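Local coordinates for protein 2-dehydropantoate 2-reductase (Geobacter metallireducens, PDB 3HN2) that probably catalyses the NADPH-dependent reduction of 2-dehydropantoate (ketopantoate) to (R)-pantoate, the second step of the route from 3-methyl-2-oxobutanoate to that acid, at residues A[75-80]-A[86-91]; A[100-105]-A[144-149]. One frame throughout, in Å; residues are numbered along the deposited sequence.

Contact 1. Residues A[75-80]-A[86-91]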
loop_
_atom_site.group_PDB
_atom_site.type_symbol
_atom_site.label_atom_id
_atom_site.label_comp_id
_atom_site.label_asym_id
_atom_site.label_seq_id
_atom_site.Cartn_x
_atom_site.Cartn_y
_atom_site.Cartn_z
ATOM N N VAL A 75 3.978 6.908 25.446
ATOM C CA VAL A 75 3.797 8.296 25.056
ATOM C C VAL A 75 3.281 8.353 23.603
ATOM O O VAL A 75 3.945 7.888 22.673
ATOM C CB VAL A 75 5.097 9.104 25.221
ATOM C CG1 VAL A 75 4.842 10.578 24.988
ATOM C CG2 VAL A 75 5.683 8.898 26.620
ATOM N N GLY A 76 2.075 8.892 23.435
ATOM C CA GLY A 76 1.477 9.100 22.120
ATOM C C GLY A 76 1.135 10.559 21.885
ATOM O O GLY A 76 0.297 10.877 21.033
ATOM N N LEU A 77 1.791 11.438 22.647
ATOM C CA LEU A 77 1.611 12.889 22.563
ATOM C C LEU A 77 1.977 13.446 21.198
ATOM O O LEU A 77 2.860 12.925 20.522
ATOM C CB LEU A 77 2.491 13.600 23.598
ATOM C CG LEU A 77 2.070 13.780 25.056
ATOM C CD1 LEU A 77 3.280 14.204 25.870
ATOM C CD2 LEU A 77 0.940 14.793 25.204
ATOM N N LYS A 78 1.288 14.508 20.799
ATOM C CA LYS A 78 1.726 15.293 19.661
ATOM C C LYS A 78 2.960 16.077 20.095
ATOM O O LYS A 78 3.014 16.587 21.217
ATOM C CB LYS A 78 0.611 16.210 19.170
ATOM C CG LYS A 78 -0.068 15.727 17.892
ATOM C CD LYS A 78 -0.900 14.466 18.105
ATOM C CE LYS A 78 -0.845 13.550 16.884
ATOM N NZ LYS A 78 -1.351 14.202 15.640
ATOM N N THR A 79 3.948 16.156 19.205
ATOM C CA THR A 79 5.304 16.596 19.562
ATOM C C THR A 79 5.465 18.082 19.895
ATOM O O THR A 79 6.511 18.494 20.391
ATOM C CB THR A 79 6.330 16.196 18.484
ATOM O OG1 THR A 79 5.855 16.596 17.190
ATOM C CG2 THR A 79 6.553 14.691 18.496
ATOM N N PHE A 80 4.434 18.882 19.633
ATOM C CA PHE A 80 4.435 20.282 20.060
ATOM C C PHE A 80 4.101 20.450 21.552
ATOM O O PHE A 80 4.271 21.534 22.113
ATOM C CB PHE A 80 3.530 21.154 19.177
ATOM C CG PHE A 80 2.209 20.529 18.829
ATOM C CD1 PHE A 80 2.005 19.968 17.571
ATOM C CD2 PHE A 80 1.155 20.536 19.739
ATOM C CE1 PHE A 80 0.779 19.401 17.231
ATOM C CE2 PHE A 80 -0.075 19.972 19.412
ATOM C CZ PHE A 80 -0.266 19.409 18.152
ATOM N N GLU A 86 7.763 16.833 31.469
ATOM C CA GLU A 86 8.082 16.746 32.895
ATOM C C GLU A 86 6.842 16.632 33.778
ATOM O O GLU A 86 6.761 15.720 34.599
ATOM C CB GLU A 86 8.975 17.924 33.320
ATOM C CG GLU A 86 9.460 17.891 34.772
ATOM C CD GLU A 86 8.775 18.933 35.644
ATOM O OE1 GLU A 86 8.031 18.542 36.568
ATOM O OE2 GLU A 86 8.976 20.145 35.401
ATOM N N GLU A 87 5.869 17.524 33.585
ATOM C CA GLU A 87 4.641 17.502 34.396
ATOM C C GLU A 87 3.790 16.242 34.195
ATOM O O GLU A 87 3.213 15.721 35.153
ATOM C CB GLU A 87 3.797 18.775 34.198
ATOM C CG GLU A 87 3.335 19.054 32.767
ATOM C CD GLU A 87 1.986 19.763 32.702
ATOM O OE1 GLU A 87 1.862 20.726 31.914
ATOM O OE2 GLU A 87 1.049 19.360 33.428
ATOM N N LEU A 88 3.749 15.743 32.959
ATOM C CA LEU A 88 2.864 14.637 32.595
ATOM C C LEU A 88 3.408 13.242 32.907
ATOM O O LEU A 88 2.632 12.315 33.121
ATOM C CB LEU A 88 2.484 14.719 31.111
ATOM C CG LEU A 88 1.597 15.869 30.628
ATOM C CD1 LEU A 88 1.625 15.924 29.117
ATOM C CD2 LEU A 88 0.167 15.734 31.132
ATOM N N ILE A 89 4.731 13.089 32.927
ATOM C CA ILE A 89 5.342 11.761 33.052
ATOM C C ILE A 89 6.010 11.494 34.417
ATOM O O ILE A 89 5.927 10.375 34.924
ATOM C CB ILE A 89 6.271 11.444 31.829
ATOM C CG1 ILE A 89 5.449 11.441 30.533
ATOM C CG2 ILE A 89 6.974 10.090 31.970
ATOM C CD1 ILE A 89 6.263 11.636 29.269
ATOM N N ARG A 90 6.630 12.514 35.018
ATOM C CA ARG A 90 7.299 12.384 36.338
ATOM C C ARG A 90 6.538 11.648 37.464
ATOM O O ARG A 90 7.145 10.808 38.138
ATOM C CB ARG A 90 7.897 13.735 36.808
ATOM C CG ARG A 90 7.957 13.994 38.322
ATOM C CD ARG A 90 9.201 13.410 38.998
ATOM N NE ARG A 90 10.350 14.313 38.946
ATOM C CZ ARG A 90 11.347 14.220 38.069
ATOM N NH1 ARG A 90 12.344 15.094 38.110
ATOM N NH2 ARG A 90 11.356 13.260 37.151
ATOM N N PRO A 91 5.220 11.930 37.667
ATOM C CA PRO A 91 4.490 11.135 38.672
ATOM C C PRO A 91 4.332 9.636 38.362
ATOM O O PRO A 91 4.062 8.852 39.274
ATOM C CB PRO A 91 3.107 11.797 38.704
ATOM C CG PRO A 91 3.307 13.150 38.129
ATOM C CD PRO A 91 4.337 12.961 37.080
#
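V75 and L77 meet I89 and L88 entirely through methyl groups, in two separate apolar pairs that bury 133 Å² between the segments. In the deeper pair CG2 of V75 lies 3.9 Å from CD1 of I89, and the two side chains cross at about a right angle. I89 gets there by stretching out: its CD1 is anti to CA (chi2 159°), so the ethyl arm extends from the helix and presents its last carbon to the valine. With CG1 of V75 anti to the backbone N (chi1 -172°), it is CG2 that is left facing the isoleucine. The second pair is nearer the surface. Here a single methyl of L88, CD1, faces the forked end of L77, with CD1 of the latter at 4.0 Å and its CD2 at 4.1 Å. The two leucines approach obliquely, and neither branch of L77 is clearly preferred.

This is the first half of a beta-alpha-beta crossover in a Rossmann-type domain: strand 72-75 ends, the chain turns through a loop, and the short helix 85-89 packs back over the strand's end. L77 also touches the glycine-rich G9-G11-G14 turn, which is consistent with a place beside the dinucleotide site.

Backbone bonds tie each segment to its own surroundings: R90 N to E86 O at 3.2 Å within the helical turn, G76 to V8 of strand 5-8, and V75 to L100 and L102.

Farther along the loop, T79 OG1 is hydrogen-bonded to E270, and the amine of K78 makes weak, long ion pairs with E270 and D262. Within the loop itself, CB of K78 lies 3.5 Å above the plane of the F80 ring, offset toward its rim.

Contact 2. Residues A[100-105]-A[144-149]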
loop_
_atom_site.group_PDB
_atom_site.type_symbol
_atom_site.label_atom_id
_atom_site.label_comp_id
_atom_site.label_asym_id
_atom_site.label_seq_id
_atom_site.Cartn_x
_atom_site.Cartn_y
_atom_site.Cartn_z
ATOM N N LEU A 100 7.986 4.337 26.622
ATOM C CA LEU A 100 7.886 3.972 25.212
ATOM C C LEU A 100 7.310 5.120 24.399
ATOM O O LEU A 100 6.159 5.514 24.591
ATOM C CB LEU A 100 7.043 2.700 25.043
ATOM C CG LEU A 100 6.653 2.128 23.670
ATOM C CD1 LEU A 100 7.830 2.025 22.733
ATOM C CD2 LEU A 100 6.045 0.751 23.862
ATOM N N THR A 101 8.124 5.658 23.497
ATOM C CA THR A 101 7.688 6.752 22.642
ATOM C C THR A 101 7.260 6.251 21.239
ATOM O O THR A 101 7.978 5.484 20.584
ATOM C CB THR A 101 8.741 7.894 22.624
ATOM O OG1 THR A 101 8.118 9.129 22.265
ATOM C CG2 THR A 101 9.897 7.607 21.694
ATOM N N LEU A 102 6.067 6.657 20.813
ATOM C CA LEU A 102 5.505 6.229 19.523
ATOM C C LEU A 102 5.186 7.405 18.610
ATOM O O LEU A 102 4.609 7.237 17.534
ATOM C CB LEU A 102 4.235 5.406 19.735
ATOM C CG LEU A 102 4.325 3.935 20.132
ATOM C CD1 LEU A 102 2.950 3.437 20.507
ATOM C CD2 LEU A 102 4.894 3.101 19.010
ATOM N N GLN A 103 5.573 8.595 19.053
ATOM C CA GLN A 103 5.302 9.832 18.334
ATOM C C GLN A 103 6.207 10.017 17.126
ATOM O O GLN A 103 7.140 9.250 16.911
ATOM C CB GLN A 103 5.392 11.023 19.290
ATOM C CG GLN A 103 5.860 10.629 20.688
ATOM C CD GLN A 103 6.233 11.807 21.558
ATOM O OE1 GLN A 103 7.360 11.899 22.032
ATOM N NE2 GLN A 103 5.289 12.714 21.776
ATOM N N ASN A 104 5.921 11.049 16.340
ATOM C CA ASN A 104 6.557 11.240 15.041
ATOM C C ASN A 104 7.806 12.113 15.065
ATOM O O ASN A 104 7.952 12.990 15.913
ATOM C CB ASN A 104 5.542 11.810 14.044
ATOM C CG ASN A 104 4.417 10.842 13.743
ATOM O OD1 ASN A 104 4.474 9.665 14.110
ATOM N ND2 ASN A 104 3.385 11.333 13.068
ATOM N N GLY A 105 8.701 11.858 14.116
ATOM C CA GLY A 105 9.889 12.670 13.935
ATOM C C GLY A 105 11.015 12.241 14.840
ATOM O O GLY A 105 11.088 11.086 15.250
ATOM N N GLY A 144 -0.870 -0.622 11.287
ATOM C CA GLY A 144 -0.807 -0.587 12.743
ATOM C C GLY A 144 0.456 -1.215 13.289
ATOM O O GLY A 144 0.650 -1.264 14.504
ATOM N N ARG A 145 1.313 -1.692 12.389
ATOM C CA ARG A 145 2.552 -2.372 12.766
ATOM C C ARG A 145 3.560 -1.445 13.452
ATOM O O ARG A 145 3.549 -0.234 13.231
ATOM C CB ARG A 145 3.172 -3.084 11.558
ATOM C CG ARG A 145 3.681 -2.180 10.463
ATOM C CD ARG A 145 4.456 -2.978 9.427
ATOM N NE ARG A 145 5.244 -2.108 8.556
ATOM C CZ ARG A 145 6.490 -1.713 8.812
ATOM N NH1 ARG A 145 7.111 -2.108 9.916
ATOM N NH2 ARG A 145 7.119 -0.920 7.957
ATOM N N ILE A 146 4.401 -2.018 14.314
ATOM C CA ILE A 146 5.354 -1.247 15.117
ATOM C C ILE A 146 6.742 -1.896 15.059
ATOM O O ILE A 146 6.859 -3.120 15.137
ATOM C CB ILE A 146 4.897 -1.140 16.614
ATOM C CG1 ILE A 146 3.497 -0.534 16.746
ATOM C CG2 ILE A 146 5.888 -0.310 17.456
ATOM C CD1 ILE A 146 2.984 -0.475 18.183
ATOM N N ILE A 147 7.789 -1.083 14.920
ATOM C CA ILE A 147 9.163 -1.563 15.072
ATOM C C ILE A 147 9.753 -1.003 16.381
ATOM O O ILE A 147 9.824 0.215 16.567
ATOM C CB ILE A 147 10.059 -1.183 13.865
ATOM C CG1 ILE A 147 9.343 -1.442 12.530
ATOM C CG2 ILE A 147 11.386 -1.950 13.911
ATOM C CD1 ILE A 147 10.080 -0.876 11.326
ATOM N N LEU A 148 10.173 -1.900 17.275
ATOM C CA LEU A 148 10.653 -1.526 18.622
ATOM C C LEU A 148 12.175 -1.519 18.753
ATOM O O LEU A 148 12.835 -2.529 18.507
ATOM C CB LEU A 148 10.067 -2.462 19.686
ATOM C CG LEU A 148 8.571 -2.374 20.003
ATOM C CD1 LEU A 148 8.182 -3.319 21.098
ATOM C CD2 LEU A 148 8.144 -0.952 20.338
ATOM N N GLY A 149 12.723 -0.374 19.141
ATOM C CA GLY A 149 14.152 -0.266 19.424
ATOM C C GLY A 149 14.434 0.332 20.798
ATOM O O GLY A 149 13.647 1.116 21.327
#
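L100 and L102 reach across to L148 and I146 on one side of the central Rossmann-type sheet, spanning strand 121-129, which runs between their two strands. That intervening strand is parallel to 98-101 and antiparallel to 142-150, so L100 falls opposite L148, and L102, just beyond the end of its strand, opposite I146. The CA atoms of L102 and I146 are 8.7 Å apart, and side chains alone close the gap.

Both pairs cross at about a right angle. L100 has its CG anti to the backbone N (chi1 175°), which swings CD1 over to CD2 of L148 at 3.8 Å. The L148 CA-CB bond does not aim at its partner; the branch beyond it makes the approach. L102 behaves likewise: it leaves the backbone obliquely, and with CD1 running on anti to CA (chi2 170°), the other branch, CD2, turns to the side and settles between CG2 and CD1 of I146, at 3.9 and 4.1 Å. One leucine methyl thus meets both the short branch and the tip of the long branch of the isoleucine.

All four side chains are buried. A126 of strand 121-129 touches both L102 and I146, while F166 packs on L100, I146 and L148, so helix 157-168 covers these three.

Just before I146 in the same strand, G144 and R145 both face F127 of strand 121-129 in a G1 beta bulge, and the carbonyl O of G144 accepts a hydrogen bond from OH of Y17.

In the fold
From the N terminus the chain reaches strand 72-75 and enters contact 1, which closes a loop of five intervening residues onto helix 85-89. The helix then leads to strand 98-101, where contact 2 opens; 38 residues, including helix 108-115 and strand 121-129, pass before 144-149 closes it. The two contacts follow in series, neither nesting nor crossing. They are joined directly: strands 72-75 and 98-101 pair in parallel, with V75 N probably bonded to L100 O at 2.7 Å, and just past the strand ends Q103 probably bonds through NE2 to L77 O, also at 2.7 Å. Contact 1 ties helix to strand end; contact 2 ties 98-101 across 121-129 to 142-150, which runs the other way.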